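Local coordinates for pentafunctional AROM polypeptide (Schizosaccharomyces pombe, PDB 5SWV), which carries, in this fragment, the dehydroquinate dehydratase and shikimate dehydrogenase units of AROM, which perform two consecutive steps of the shikimate pathway, at residues A[135-140]-A[163-168]; A[167-172]-A[197-202]; A[398-403]-A[433-438]. All blocks are in the same frame, centred on the assembly; numbering follows the deposited sequence.

Contact 1 (A[135-140]-A[163-168]); sequences LIMSWH and SYADVI
M137 and L135 on strand 135-140 meet V167 and the loop leading into it, where the chain of 163-168 falls in beside its neighbour as a parallel strand. L135 is held at both of its backbone polar atoms. Its carbonyl oxygen accepts from two successive amides, D166 N and V167 N, the latter 3.0 Å from L135 O. Its own N-H goes to a side chain instead: L135 N is 2.8 Å from D166 OD2, almost straight at 168°, and meets the carboxylate on its anti side. With CG beside the D166 backbone N (chi1 -63°), this short acid turns back to the start of the adjoining strand, and the same OD2 forms a salt bridge with K130. Two residues further along, M137 N donates to V167 O at 3.0 Å and the regular ladder is under way.

The M137 side chain lies over the loop on one face of the sheet. Its CG rests 3.6 Å from A165 CB, and bends at chi2 and chi3 bring CE to 4.3 Å from Y164 CB; a long, unbranched thioether can follow such an uneven surface, and the small A165 lets it come close. On the face occupied by I136, the V167 side chain stands alongside, pointing the same way, with I136 CG1 4.1 Å from V167 CB. Both are beta-branched, a shape at home in an extended strand. Strand 134-140, helix 152-162 and strand 167-173 thus form a beta-alpha-beta unit, the repeating element of the TIM barrel of type I dehydroquinases.

Contact 2 (A[167-172]-A[197-202]); sequences VIKLVG and PLILFN
Strands 167-172 and 198-202 run parallel, their axes 6° apart and 4.6 Å from each other at closest approach, and the ladder between them is regular from I168 N to P197 O at the start to G172 N to F201 O at the end. I199 sits at its centre, giving its N-H to I168 O (2.8 Å) and receiving L170 N on its carbonyl. The bond from F201 N to L170 O is longer and weak.

On the face bearing I168 and L170, two leucines reach back across the gap. L198 and L200 both hold CG opposite the backbone N (chi1 -176° for L198), which swings one methyl of each toward the other strand: L198 CD1 lies 4.0 Å from I168 CB, and L200 CD1 is 3.9 Å from L170 CB. Helices 152-162 and 177-193 cover this greasy surface. At its end G172, lacking a side chain, lets N202 OD1 lie close to its CA; the N202 amide is held by N180 and W148.

The other face is more mixed. V167 CG1 meets I199 CG1 at 3.9 Å, and the methylenes of K169 pass over I199, with K169 CG 3.9 Å from I199 CB. F201 places CG between its N and its carbonyl carbon (chi1 60°), lifting the ring beside V171. V171 CG2 forms a CH-pi contact over one ring face, 3.9 Å from the F201 centroid, while K169 NZ approaches the ring edge, 3.8 Å from F201 CZ. K169 thus faces the barrel interior beside H140 of the neighbouring strand, a lysine-histidine pair consistent with the Schiff-base lysine and its histidine in type I dehydroquinases.

Contact 3 (A[398-403]-A[433-438]); sequences RIYLLN and EELSSV
A partly buried strand-to-helix contact, carried by Y400 and E434, joins strand 398-403 of the six-stranded parallel sheet in the shikimate dehydrogenase part to the end of helix 432-436 and the loop after it. The tyrosine leans out from its strand toward the helix, and Y400 OH donates to E434 OE2 at 3.1 Å, meeting the syn lone pair of that oxygen. The two side chains arrive from opposite directions, ring and carboxylate planes 59° apart. A bend at chi2 (-91°) turns the glutamate's carboxylate to the phenol.

R398 adds a positive charge beside the pair. Its guanidinium has both Y400 OH and E434 OE2 over one face, and R398 NH1 to E434 OE2 is a long salt bridge of 4.0 Å in which no N-H points at the oxygen. Nearer the helix end and the loop, the ring carbons meet aliphatic groups: Y400 CE1 is 3.8 Å from V438 CG1, and Y400 CE2 is 4.2 Å from L435 CD2. Tyrosine suits this border because its ring carbons can pack against aliphatic groups while its hydroxyl reaches a surface acid. The strand order, 422-426, 398-403, 374-378, 440-445, 472-476, 496-498, is that of a Rossmann fold, here probably the NADP-binding domain; 433-438 belongs to its crossover into strand 440-445.

In the fold
Contacts 1 and 2 are consecutive strand pairings in one barrel wall: they share V167 and I168 on strand 167-173, and their centres are about 9 Å apart. Strand 167-173 is bonded on both sides, since the ladder of contact 1 continues with M137 O to K169 N (2.8 Å) and W139 O to V171 N (3.0 Å), probable hydrogen bonds. K169 and H140 thereby come together on the inner face, where the dehydratase site of this family lies. Contact 3 belongs to the other enzyme, across the chain's centre: its centre lies about 53 Å from that of contact 1 and about 55 Å from that of contact 2, with nearest atoms about 37 Å away in both cases.

Contact 1 (A[135-140]-A[163-168])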
loop_
_atom_site.group_PDB
_atom_site.type_symbol
_atom_site.label_atom_id
_atom_site.label_comp_id
_atom_site.label_asym_id
_atom_site.label_seq_id
_atom_site.Cartn_x
_atom_site.Cartn_y
_atom_site.Cartn_z
ATOM N N LEU A 135 -13.093 -3.433 -16.784
ATOM C CA LEU A 135 -14.243 -4.280 -16.516
ATOM C C LEU A 135 -13.851 -5.699 -16.094
ATOM O O LEU A 135 -12.998 -6.337 -16.734
ATOM C CB LEU A 135 -15.147 -4.327 -17.727
ATOM C CG LEU A 135 -15.709 -2.993 -18.186
ATOM C CD1 LEU A 135 -16.796 -3.272 -19.197
ATOM C CD2 LEU A 135 -16.259 -2.138 -17.045
ATOM N N ILE A 136 -14.457 -6.151 -14.988
ATOM C CA ILE A 136 -14.361 -7.533 -14.525
ATOM C C ILE A 136 -15.705 -8.175 -14.845
ATOM O O ILE A 136 -16.726 -7.854 -14.241
ATOM C CB ILE A 136 -14.053 -7.674 -13.011
ATOM C CG1 ILE A 136 -12.822 -6.846 -12.611
ATOM C CG2 ILE A 136 -13.802 -9.142 -12.663
ATOM C CD1 ILE A 136 -12.407 -6.978 -11.153
ATOM N N MET A 137 -15.690 -9.064 -15.824
ATOM C CA MET A 137 -16.870 -9.801 -16.194
ATOM C C MET A 137 -16.932 -11.050 -15.331
ATOM O O MET A 137 -16.001 -11.852 -15.344
ATOM C CB MET A 137 -16.822 -10.157 -17.679
ATOM C CG MET A 137 -16.766 -8.934 -18.581
ATOM S SD MET A 137 -18.340 -8.070 -18.575
ATOM C CE MET A 137 -17.747 -6.419 -18.396
ATOM N N SER A 138 -18.037 -11.209 -14.604
ATOM C CA SER A 138 -18.147 -12.203 -13.555
ATOM C C SER A 138 -19.359 -13.105 -13.744
ATOM O O SER A 138 -20.417 -12.638 -14.138
ATOM C CB SER A 138 -18.259 -11.501 -12.206
ATOM O OG SER A 138 -19.574 -11.007 -12.009
ATOM N N TRP A 139 -19.198 -14.388 -13.437
ATOM C CA TRP A 139 -20.331 -15.278 -13.241
ATOM C C TRP A 139 -20.058 -16.265 -12.111
ATOM O O TRP A 139 -18.958 -16.795 -11.993
ATOM C CB TRP A 139 -20.670 -16.034 -14.518
ATOM C CG TRP A 139 -21.907 -16.866 -14.372
ATOM C CD1 TRP A 139 -21.965 -18.186 -14.037
ATOM C CD2 TRP A 139 -23.262 -16.428 -14.508
ATOM N NE1 TRP A 139 -23.272 -18.609 -13.978
ATOM C CE2 TRP A 139 -24.092 -17.554 -14.272
ATOM C CE3 TRP A 139 -23.863 -15.201 -14.830
ATOM C CZ2 TRP A 139 -25.493 -17.490 -14.336
ATOM C CZ3 TRP A 139 -25.275 -15.144 -14.900
ATOM C CH2 TRP A 139 -26.064 -16.285 -14.648
ATOM N N HIS A 140 -21.094 -16.504 -11.311
ATOM C CA HIS A 140 -21.058 -17.370 -10.145
ATOM C C HIS A 140 -22.097 -18.508 -10.315
ATOM O O HIS A 140 -23.290 -18.239 -10.495
ATOM C CB HIS A 140 -21.368 -16.541 -8.888
ATOM C CG HIS A 140 -20.348 -15.482 -8.578
ATOM N ND1 HIS A 140 -20.265 -14.290 -9.277
ATOM C CD2 HIS A 140 -19.376 -15.432 -7.633
ATOM C CE1 HIS A 140 -19.282 -13.559 -8.774
ATOM N NE2 HIS A 140 -18.723 -14.229 -7.780
ATOM N N SER A 163 -15.809 -10.300 -25.596
ATOM C CA SER A 163 -16.060 -9.062 -26.337
ATOM C C SER A 163 -15.749 -7.806 -25.505
ATOM O O SER A 163 -15.310 -6.806 -26.049
ATOM C CB SER A 163 -17.517 -9.008 -26.809
ATOM O OG SER A 163 -17.845 -10.087 -27.674
ATOM N N TYR A 164 -15.951 -7.880 -24.190
ATOM C CA TYR A 164 -15.922 -6.722 -23.312
ATOM C C TYR A 164 -14.831 -6.710 -22.224
ATOM O O TYR A 164 -14.513 -5.649 -21.695
ATOM C CB TYR A 164 -17.287 -6.615 -22.628
ATOM C CG TYR A 164 -18.472 -6.694 -23.574
ATOM C CD1 TYR A 164 -18.699 -5.684 -24.513
ATOM C CD2 TYR A 164 -19.377 -7.767 -23.531
ATOM C CE1 TYR A 164 -19.776 -5.734 -25.382
ATOM C CE2 TYR A 164 -20.468 -7.814 -24.396
ATOM C CZ TYR A 164 -20.646 -6.790 -25.318
ATOM O OH TYR A 164 -21.684 -6.795 -26.201
ATOM N N ALA A 165 -14.259 -7.862 -21.885
ATOM C CA ALA A 165 -13.563 -8.006 -20.592
ATOM C C ALA A 165 -12.137 -7.489 -20.541
ATOM O O ALA A 165 -11.369 -7.736 -21.440
ATOM C CB ALA A 165 -13.554 -9.464 -20.179
ATOM N N ASP A 166 -11.785 -6.807 -19.463
ATOM C CA ASP A 166 -10.382 -6.630 -19.087
ATOM C C ASP A 166 -9.902 -7.754 -18.145
ATOM O O ASP A 166 -8.710 -8.073 -18.110
ATOM C CB ASP A 166 -10.178 -5.276 -18.408
ATOM C CG ASP A 166 -10.491 -4.121 -19.321
ATOM O OD1 ASP A 166 -9.670 -3.840 -20.210
ATOM O OD2 ASP A 166 -11.552 -3.487 -19.157
ATOM N N VAL A 167 -10.821 -8.284 -17.335
ATOM C CA VAL A 167 -10.579 -9.434 -16.462
ATOM C C VAL A 167 -11.823 -10.306 -16.501
ATOM O O VAL A 167 -12.925 -9.782 -16.668
ATOM C CB VAL A 167 -10.346 -9.003 -14.997
ATOM C CG1 VAL A 167 -10.077 -10.226 -14.100
ATOM C CG2 VAL A 167 -9.220 -7.976 -14.914
ATOM N N ILE A 168 -11.663 -11.623 -16.366
ATOM C CA ILE A 168 -12.814 -12.524 -16.286
ATOM C C ILE A 168 -12.754 -13.224 -14.949
ATOM O O ILE A 168 -11.702 -13.676 -14.529
ATOM C CB ILE A 168 -12.853 -13.540 -17.430
ATOM C CG1 ILE A 168 -12.976 -12.809 -18.771
ATOM C CG2 ILE A 168 -14.029 -14.490 -17.250
ATOM C CD1 ILE A 168 -12.954 -13.706 -19.999
#

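Contact 2 (A[167-172]-A[197-202])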
loop_
_atom_site.group_PDB
_atom_site.type_symbol
_atom_site.label_atom_id
_atom_site.label_comp_id
_atom_site.label_asym_id
_atom_site.label_seq_id
_atom_site.Cartn_x
_atom_site.Cartn_y
_atom_site.Cartn_z
ATOM N N VAL A 167 -10.821 -8.284 -17.335
ATOM C CA VAL A 167 -10.579 -9.434 -16.462
ATOM C C VAL A 167 -11.823 -10.306 -16.501
ATOM O O VAL A 167 -12.925 -9.782 -16.668
ATOM C CB VAL A 167 -10.346 -9.003 -14.997
ATOM C CG1 VAL A 167 -10.077 -10.226 -14.100
ATOM C CG2 VAL A 167 -9.220 -7.976 -14.914
ATOM N N ILE A 168 -11.663 -11.623 -16.366
ATOM C CA ILE A 168 -12.814 -12.524 -16.286
ATOM C C ILE A 168 -12.754 -13.224 -14.949
ATOM O O ILE A 168 -11.702 -13.676 -14.529
ATOM C CB ILE A 168 -12.853 -13.540 -17.430
ATOM C CG1 ILE A 168 -12.976 -12.809 -18.771
ATOM C CG2 ILE A 168 -14.029 -14.490 -17.250
ATOM C CD1 ILE A 168 -12.954 -13.706 -19.999
ATOM N N LYS A 169 -13.896 -13.290 -14.276
ATOM C CA LYS A 169 -14.005 -13.923 -12.977
ATOM C C LYS A 169 -15.059 -15.016 -13.078
ATOM O O LYS A 169 -16.217 -14.734 -13.357
ATOM C CB LYS A 169 -14.383 -12.884 -11.943
ATOM C CG LYS A 169 -14.495 -13.399 -10.523
ATOM C CD LYS A 169 -15.041 -12.288 -9.637
ATOM C CE LYS A 169 -15.897 -12.842 -8.514
ATOM N NZ LYS A 169 -15.122 -13.001 -7.258
ATOM N N LEU A 170 -14.646 -16.263 -12.862
ATOM C CA LEU A 170 -15.559 -17.406 -12.898
ATOM C C LEU A 170 -15.459 -18.112 -11.565
ATOM O O LEU A 170 -14.360 -18.478 -11.148
ATOM C CB LEU A 170 -15.175 -18.365 -14.013
ATOM C CG LEU A 170 -15.109 -17.769 -15.412
ATOM C CD1 LEU A 170 -14.647 -18.831 -16.396
ATOM C CD2 LEU A 170 -16.451 -17.183 -15.842
ATOM N N VAL A 171 -16.602 -18.299 -10.901
ATOM C CA VAL A 171 -16.620 -18.913 -9.579
ATOM C C VAL A 171 -17.635 -20.034 -9.484
ATOM O O VAL A 171 -18.821 -19.790 -9.598
ATOM C CB VAL A 171 -16.935 -17.894 -8.477
ATOM C CG1 VAL A 171 -16.849 -18.572 -7.110
ATOM C CG2 VAL A 171 -15.982 -16.710 -8.568
ATOM N N GLY A 172 -17.161 -21.251 -9.245
ATOM C CA GLY A 172 -18.036 -22.403 -9.081
ATOM C C GLY A 172 -18.386 -22.620 -7.627
ATOM O O GLY A 172 -17.904 -21.894 -6.759
ATOM N N PRO A 197 -6.681 -11.753 -18.392
ATOM C CA PRO A 197 -6.395 -12.346 -17.083
ATOM C C PRO A 197 -7.638 -12.918 -16.415
ATOM O O PRO A 197 -8.748 -12.421 -16.634
ATOM C CB PRO A 197 -5.818 -11.190 -16.266
ATOM C CG PRO A 197 -6.159 -9.957 -17.021
ATOM C CD PRO A 197 -6.300 -10.339 -18.455
ATOM N N LEU A 198 -7.431 -13.948 -15.596
ATOM C CA LEU A 198 -8.520 -14.772 -15.079
ATOM C C LEU A 198 -8.495 -14.949 -13.552
ATOM O O LEU A 198 -7.516 -15.431 -13.002
ATOM C CB LEU A 198 -8.464 -16.140 -15.756
ATOM C CG LEU A 198 -9.574 -17.146 -15.421
ATOM C CD1 LEU A 198 -10.881 -16.804 -16.122
ATOM C CD2 LEU A 198 -9.134 -18.553 -15.787
ATOM N N ILE A 199 -9.592 -14.572 -12.891
ATOM C CA ILE A 199 -9.864 -14.949 -11.497
ATOM C C ILE A 199 -10.752 -16.193 -11.544
ATOM O O ILE A 199 -11.800 -16.181 -12.172
ATOM C CB ILE A 199 -10.607 -13.843 -10.721
ATOM C CG1 ILE A 199 -9.910 -12.490 -10.870
ATOM C CG2 ILE A 199 -10.700 -14.192 -9.240
ATOM C CD1 ILE A 199 -10.699 -11.338 -10.283
ATOM N N LEU A 200 -10.348 -17.245 -10.849
ATOM C CA LEU A 200 -10.984 -18.547 -10.979
ATOM C C LEU A 200 -10.836 -19.380 -9.717
ATOM O O LEU A 200 -9.732 -19.675 -9.293
ATOM C CB LEU A 200 -10.358 -19.267 -12.158
ATOM C CG LEU A 200 -10.818 -20.688 -12.483
ATOM C CD1 LEU A 200 -12.270 -20.672 -12.936
ATOM C CD2 LEU A 200 -9.917 -21.312 -13.546
ATOM N N PHE A 201 -11.964 -19.752 -9.123
ATOM C CA PHE A 201 -11.997 -20.575 -7.911
ATOM C C PHE A 201 -13.396 -21.110 -7.657
ATOM O O PHE A 201 -14.327 -20.791 -8.381
ATOM C CB PHE A 201 -11.522 -19.785 -6.691
ATOM C CG PHE A 201 -12.344 -18.575 -6.383
ATOM C CD1 PHE A 201 -12.101 -17.365 -7.034
ATOM C CD2 PHE A 201 -13.329 -18.613 -5.406
ATOM C CE1 PHE A 201 -12.846 -16.230 -6.733
ATOM C CE2 PHE A 201 -14.073 -17.474 -5.093
ATOM C CZ PHE A 201 -13.838 -16.288 -5.769
ATOM N N ASN A 202 -13.509 -21.956 -6.637
ATOM C CA ASN A 202 -14.774 -22.474 -6.170
ATOM C C ASN A 202 -15.020 -21.931 -4.785
ATOM O O ASN A 202 -14.139 -22.004 -3.915
ATOM C CB ASN A 202 -14.757 -23.992 -6.098
ATOM C CG ASN A 202 -14.564 -24.641 -7.458
ATOM O OD1 ASN A 202 -15.248 -24.302 -8.420
ATOM N ND2 ASN A 202 -13.637 -25.586 -7.541
#

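Contact 3 (A[398-403]-A[433-438])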
loop_
_atom_site.group_PDB
_atom_site.type_symbol
_atom_site.label_atom_id
_atom_site.label_comp_id
_atom_site.label_asym_id
_atom_site.label_seq_id
_atom_site.Cartn_x
_atom_site.Cartn_y
_atom_site.Cartn_z
ATOM N N ARG A 398 6.338 25.374 -1.764
ATOM C CA ARG A 398 7.484 26.124 -1.244
ATOM C C ARG A 398 8.114 25.346 -0.104
ATOM O O ARG A 398 7.540 25.226 0.961
ATOM C CB ARG A 398 7.076 27.519 -0.774
ATOM C CG ARG A 398 6.175 28.260 -1.752
ATOM C CD ARG A 398 6.110 29.752 -1.503
ATOM N NE ARG A 398 7.354 30.362 -1.961
ATOM C CZ ARG A 398 7.496 31.594 -2.459
ATOM N NH1 ARG A 398 8.707 32.002 -2.839
ATOM N NH2 ARG A 398 6.458 32.427 -2.600
ATOM N N ILE A 399 9.304 24.820 -0.353
ATOM C CA ILE A 399 10.035 24.023 0.610
ATOM C C ILE A 399 11.121 24.918 1.216
ATOM O O ILE A 399 12.173 25.129 0.596
ATOM C CB ILE A 399 10.651 22.776 -0.072
ATOM C CG1 ILE A 399 9.572 21.962 -0.800
ATOM C CG2 ILE A 399 11.334 21.883 0.944
ATOM C CD1 ILE A 399 10.102 20.949 -1.792
ATOM N N TYR A 400 10.852 25.459 2.409
ATOM C CA TYR A 400 11.825 26.300 3.117
ATOM C C TYR A 400 12.911 25.442 3.754
ATOM O O TYR A 400 12.630 24.355 4.275
ATOM C CB TYR A 400 11.133 27.226 4.137
ATOM C CG TYR A 400 10.358 28.320 3.443
ATOM C CD1 TYR A 400 9.036 28.120 3.039
ATOM C CD2 TYR A 400 10.963 29.528 3.112
ATOM C CE1 TYR A 400 8.325 29.109 2.358
ATOM C CE2 TYR A 400 10.263 30.522 2.434
ATOM C CZ TYR A 400 8.938 30.308 2.055
ATOM O OH TYR A 400 8.230 31.284 1.376
ATOM N N LEU A 401 14.149 25.931 3.691
ATOM C CA LEU A 401 15.313 25.186 4.157
ATOM C C LEU A 401 16.162 26.025 5.105
ATOM O O LEU A 401 16.632 27.095 4.733
ATOM C CB LEU A 401 16.142 24.749 2.966
ATOM C CG LEU A 401 17.412 23.941 3.243
ATOM C CD1 LEU A 401 17.136 22.674 4.044
ATOM C CD2 LEU A 401 18.094 23.576 1.935
ATOM N N LEU A 402 16.378 25.522 6.318
ATOM C CA LEU A 402 16.957 26.305 7.394
ATOM C C LEU A 402 18.141 25.603 8.028
ATOM O O LEU A 402 18.035 24.434 8.427
ATOM C CB LEU A 402 15.902 26.565 8.452
ATOM C CG LEU A 402 16.358 27.307 9.719
ATOM C CD1 LEU A 402 16.904 28.706 9.421
ATOM C CD2 LEU A 402 15.201 27.391 10.704
ATOM N N ASN A 403 19.249 26.340 8.155
ATOM C CA ASN A 403 20.501 25.831 8.704
ATOM C C ASN A 403 21.334 26.879 9.425
ATOM O O ASN A 403 21.048 28.074 9.376
ATOM C CB ASN A 403 21.330 25.217 7.581
ATOM C CG ASN A 403 20.795 23.872 7.149
ATOM O OD1 ASN A 403 20.845 22.917 7.909
ATOM N ND2 ASN A 403 20.244 23.802 5.947
ATOM N N GLU A 433 10.029 39.856 6.849
ATOM C CA GLU A 433 8.765 40.307 6.230
ATOM C C GLU A 433 8.209 39.334 5.191
ATOM O O GLU A 433 6.990 39.201 5.067
ATOM C CB GLU A 433 8.905 41.721 5.623
ATOM C CG GLU A 433 7.597 42.517 5.535
ATOM C CD GLU A 433 7.046 42.968 6.897
ATOM O OE1 GLU A 433 7.215 44.155 7.258
ATOM O OE2 GLU A 433 6.434 42.146 7.620
ATOM N N GLU A 434 9.090 38.671 4.447
ATOM C CA GLU A 434 8.675 37.555 3.591
ATOM C C GLU A 434 8.093 36.402 4.462
ATOM O O GLU A 434 7.036 35.848 4.134
ATOM C CB GLU A 434 9.854 37.090 2.706
ATOM C CG GLU A 434 9.474 36.368 1.402
ATOM C CD GLU A 434 9.366 34.838 1.508
ATOM O OE1 GLU A 434 9.555 34.277 2.606
ATOM O OE2 GLU A 434 9.088 34.173 0.480
ATOM N N LEU A 435 8.759 36.103 5.589
ATOM C CA LEU A 435 8.422 34.965 6.480
ATOM C C LEU A 435 7.229 35.150 7.413
ATOM O O LEU A 435 6.623 34.155 7.844
ATOM C CB LEU A 435 9.617 34.599 7.376
ATOM C CG LEU A 435 10.901 34.056 6.749
ATOM C CD1 LEU A 435 11.909 33.782 7.855
ATOM C CD2 LEU A 435 10.644 32.801 5.925
ATOM N N SER A 436 6.937 36.400 7.769
ATOM C CA SER A 436 5.805 36.736 8.647
ATOM C C SER A 436 4.480 36.175 8.127
ATOM O O SER A 436 3.693 35.611 8.896
ATOM C CB SER A 436 5.696 38.258 8.819
ATOM O OG SER A 436 5.701 38.919 7.564
ATOM N N SER A 437 4.271 36.306 6.815
ATOM C CA SER A 437 3.072 35.798 6.144
ATOM C C SER A 437 3.188 34.340 5.641
ATOM O O SER A 437 2.340 33.898 4.855
ATOM C CB SER A 437 2.715 36.729 4.976
ATOM O OG SER A 437 3.742 36.717 3.996
ATOM N N VAL A 438 4.197 33.589 6.100
ATOM C CA VAL A 438 4.381 32.185 5.693
ATOM C C VAL A 438 3.731 31.204 6.677
ATOM O O VAL A 438 4.273 30.913 7.753
ATOM C CB VAL A 438 5.869 31.833 5.497
ATOM C CG1 VAL A 438 6.035 30.361 5.123
ATOM C CG2 VAL A 438 6.467 32.708 4.409
#